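PDB 2A9F: putative malic enzyme ((S)-malate:NAD+ oxidoreductase (decarboxylating)) from Streptococcus pyogenes, which probably catalyses the NAD-dependent oxidative decarboxylation of (S)-malate, as malic enzymes do, with the help of a divalent metal ion such as magnesium or manganese. Local coordinates for residues A[71-76]-A[137-142]. Numbering follows the deposited sequence.
With MG (magnesium ion), chain C.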
loop_
_atom_site.group_PDB
_atom_site.type_symbol
_atom_site.label_atom_id
_atom_site.label_comp_id
_atom_site.label_asym_id
_atom_site.label_seq_id
_atom_site.Cartn_x
_atom_site.Cartn_y
_atom_site.Cartn_z
ATOM N N ILE A 71 5.252 -6.305 -4.078
ATOM C CA ILE A 71 4.849 -5.813 -5.390
ATOM C C ILE A 71 5.061 -6.770 -6.558
ATOM O O ILE A 71 6.080 -7.459 -6.647
ATOM C CB ILE A 71 5.584 -4.490 -5.705
ATOM C CG1 ILE A 71 5.433 -3.516 -4.535
ATOM C CG2 ILE A 71 5.012 -3.857 -6.945
ATOM C CD1 ILE A 71 6.339 -2.314 -4.634
ATOM N N SER A 72 4.079 -6.779 -7.460
ATOM C CA SER A 72 4.081 -7.616 -8.659
ATOM C C SER A 72 3.249 -6.969 -9.761
ATOM O O SER A 72 2.469 -6.036 -9.518
ATOM C CB SER A 72 3.490 -8.991 -8.332
ATOM O OG SER A 72 2.818 -9.563 -9.445
ATOM N N ASP A 73 3.419 -7.476 -10.977
ATOM C CA ASP A 73 2.659 -6.992 -12.129
ATOM C C ASP A 73 1.815 -8.152 -12.650
ATOM O O ASP A 73 1.215 -8.063 -13.721
ATOM C CB ASP A 73 3.596 -6.516 -13.225
ATOM C CG ASP A 73 4.631 -7.536 -13.549
ATOM O OD1 ASP A 73 4.357 -8.727 -13.299
ATOM O OD2 ASP A 73 5.709 -7.165 -14.047
ATOM N N GLY A 74 1.786 -9.240 -11.886
ATOM C CA GLY A 74 1.005 -10.403 -12.272
ATOM C C GLY A 74 1.463 -11.106 -13.541
ATOM O O GLY A 74 0.710 -11.889 -14.129
ATOM N N THR A 75 2.695 -10.850 -13.970
ATOM C CA THR A 75 3.205 -11.490 -15.186
ATOM C C THR A 75 3.801 -12.874 -14.961
ATOM O O THR A 75 3.929 -13.648 -15.910
ATOM C CB THR A 75 4.275 -10.626 -15.863
ATOM O OG1 THR A 75 5.417 -10.503 -14.995
ATOM C CG2 THR A 75 3.708 -9.238 -16.170
ATOM N N ALA A 76 4.160 -13.181 -13.714
ATOM C CA ALA A 76 4.765 -14.468 -13.364
ATOM C C ALA A 76 4.247 -15.056 -12.048
ATOM O O ALA A 76 5.012 -15.578 -11.228
ATOM C CB ALA A 76 6.281 -14.324 -13.303
ATOM N N GLU A 137 7.771 -9.503 -6.363
ATOM C CA GLU A 137 7.302 -10.881 -6.449
ATOM C C GLU A 137 6.646 -11.271 -7.762
ATOM O O GLU A 137 5.905 -10.504 -8.371
ATOM C CB GLU A 137 6.315 -11.163 -5.310
ATOM C CG GLU A 137 5.886 -12.620 -5.174
ATOM C CD GLU A 137 6.925 -13.482 -4.460
ATOM O OE1 GLU A 137 7.567 -12.980 -3.508
ATOM O OE2 GLU A 137 7.077 -14.666 -4.837
ATOM N N ASP A 138 6.929 -12.491 -8.178
ATOM C CA ASP A 138 6.369 -13.053 -9.383
ATOM C C ASP A 138 6.375 -12.195 -10.648
ATOM O O ASP A 138 5.415 -12.222 -11.408
ATOM C CB ASP A 138 4.939 -13.535 -9.101
ATOM C CG ASP A 138 4.888 -14.623 -8.035
ATOM O OD1 ASP A 138 5.966 -15.108 -7.601
ATOM O OD2 ASP A 138 3.761 -14.993 -7.636
ATOM N N ILE A 139 7.430 -11.424 -10.882
ATOM C CA ILE A 139 7.474 -10.665 -12.123
ATOM C C ILE A 139 8.403 -11.452 -13.066
ATOM O O ILE A 139 9.492 -11.875 -12.680
ATOM C CB ILE A 139 7.959 -9.187 -11.930
ATOM C CG1 ILE A 139 9.393 -9.027 -12.400
ATOM C CG2 ILE A 139 7.811 -8.755 -10.490
ATOM C CD1 ILE A 139 9.870 -7.582 -12.388
ATOM N N SER A 140 7.953 -11.671 -14.296
ATOM C CA SER A 140 8.723 -12.448 -15.264
ATOM C C SER A 140 10.091 -11.927 -15.723
ATOM O O SER A 140 10.352 -10.717 -15.782
ATOM C CB SER A 140 7.867 -12.708 -16.503
ATOM O OG SER A 140 7.540 -11.486 -17.148
ATOM N N ALA A 141 10.958 -12.880 -16.055
ATOM C CA ALA A 141 12.296 -12.595 -16.555
ATOM C C ALA A 141 12.149 -12.311 -18.045
ATOM O O ALA A 141 11.226 -12.813 -18.679
ATOM C CB ALA A 141 13.191 -13.805 -16.346
ATOM N N PRO A 142 13.057 -11.509 -18.628
ATOM C CA PRO A 142 14.214 -10.846 -18.012
ATOM C C PRO A 142 13.905 -9.490 -17.371
ATOM O O PRO A 142 14.783 -8.882 -16.758
ATOM C CB PRO A 142 15.182 -10.707 -19.183
ATOM C CG PRO A 142 14.237 -10.371 -20.307
ATOM C CD PRO A 142 13.106 -11.374 -20.099
HETATM MG MG MG C . 6.739 -16.162 -6.059
HETATM O O HOH W 1 4.805 -16.334 -5.647
HETATM O O HOH W 2 6.940 -17.873 -7.382
#
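The magnesium site of this putative malic enzyme sits where two neighbouring parallel strands of the N-terminal domain, 67-72 and 133-136, run out into loops; the end of strand 67-72 and the turn after it (I71 to A76) pack against E137 to S140. E137 N donates to I71 O at 2.7 Å, tying the backbone of this metal ligand to the neighbouring strand. From S72 on, the chain turns sharply: S72 OG accepts from G74 N in an ST turn, and D73 OD1 accepts from T75 N in an Asx turn, while G74 supplies the positive phi that glycine tolerates easily. D73 OD1 also takes the hydroxyl of T75, both donors approaching from one face of the carboxylate, tilted about 30° out of its plane. With its own proton given to D73, T75 OG1 is left to accept, and S140 N meets it at 2.9 Å almost straight on (176°); S140 OG also donates to it, at 3.2 Å. The side chain of I139 crosses that of D73 at about a right angle, its CB 3.7 Å from D73 OD2, which is salt-bridged to R143. A76, small enough to fit against the second loop, puts CB 3.9 Å from S140 CB, and its N makes a weak bond to D138 O. E137 bends at chi2 (80°) to place OE2 2.0 Å from the magnesium, which D138 OD1 and two waters also bind; D163 completes the protein ligands. The cation would probably draw charge from the carboxylates of E137 and D138 and offset their repulsion, and K95, the predicted proton acceptor, forms a long, weak ion pair with E137 OE1, consistent with a metal site built into the catalytic centre.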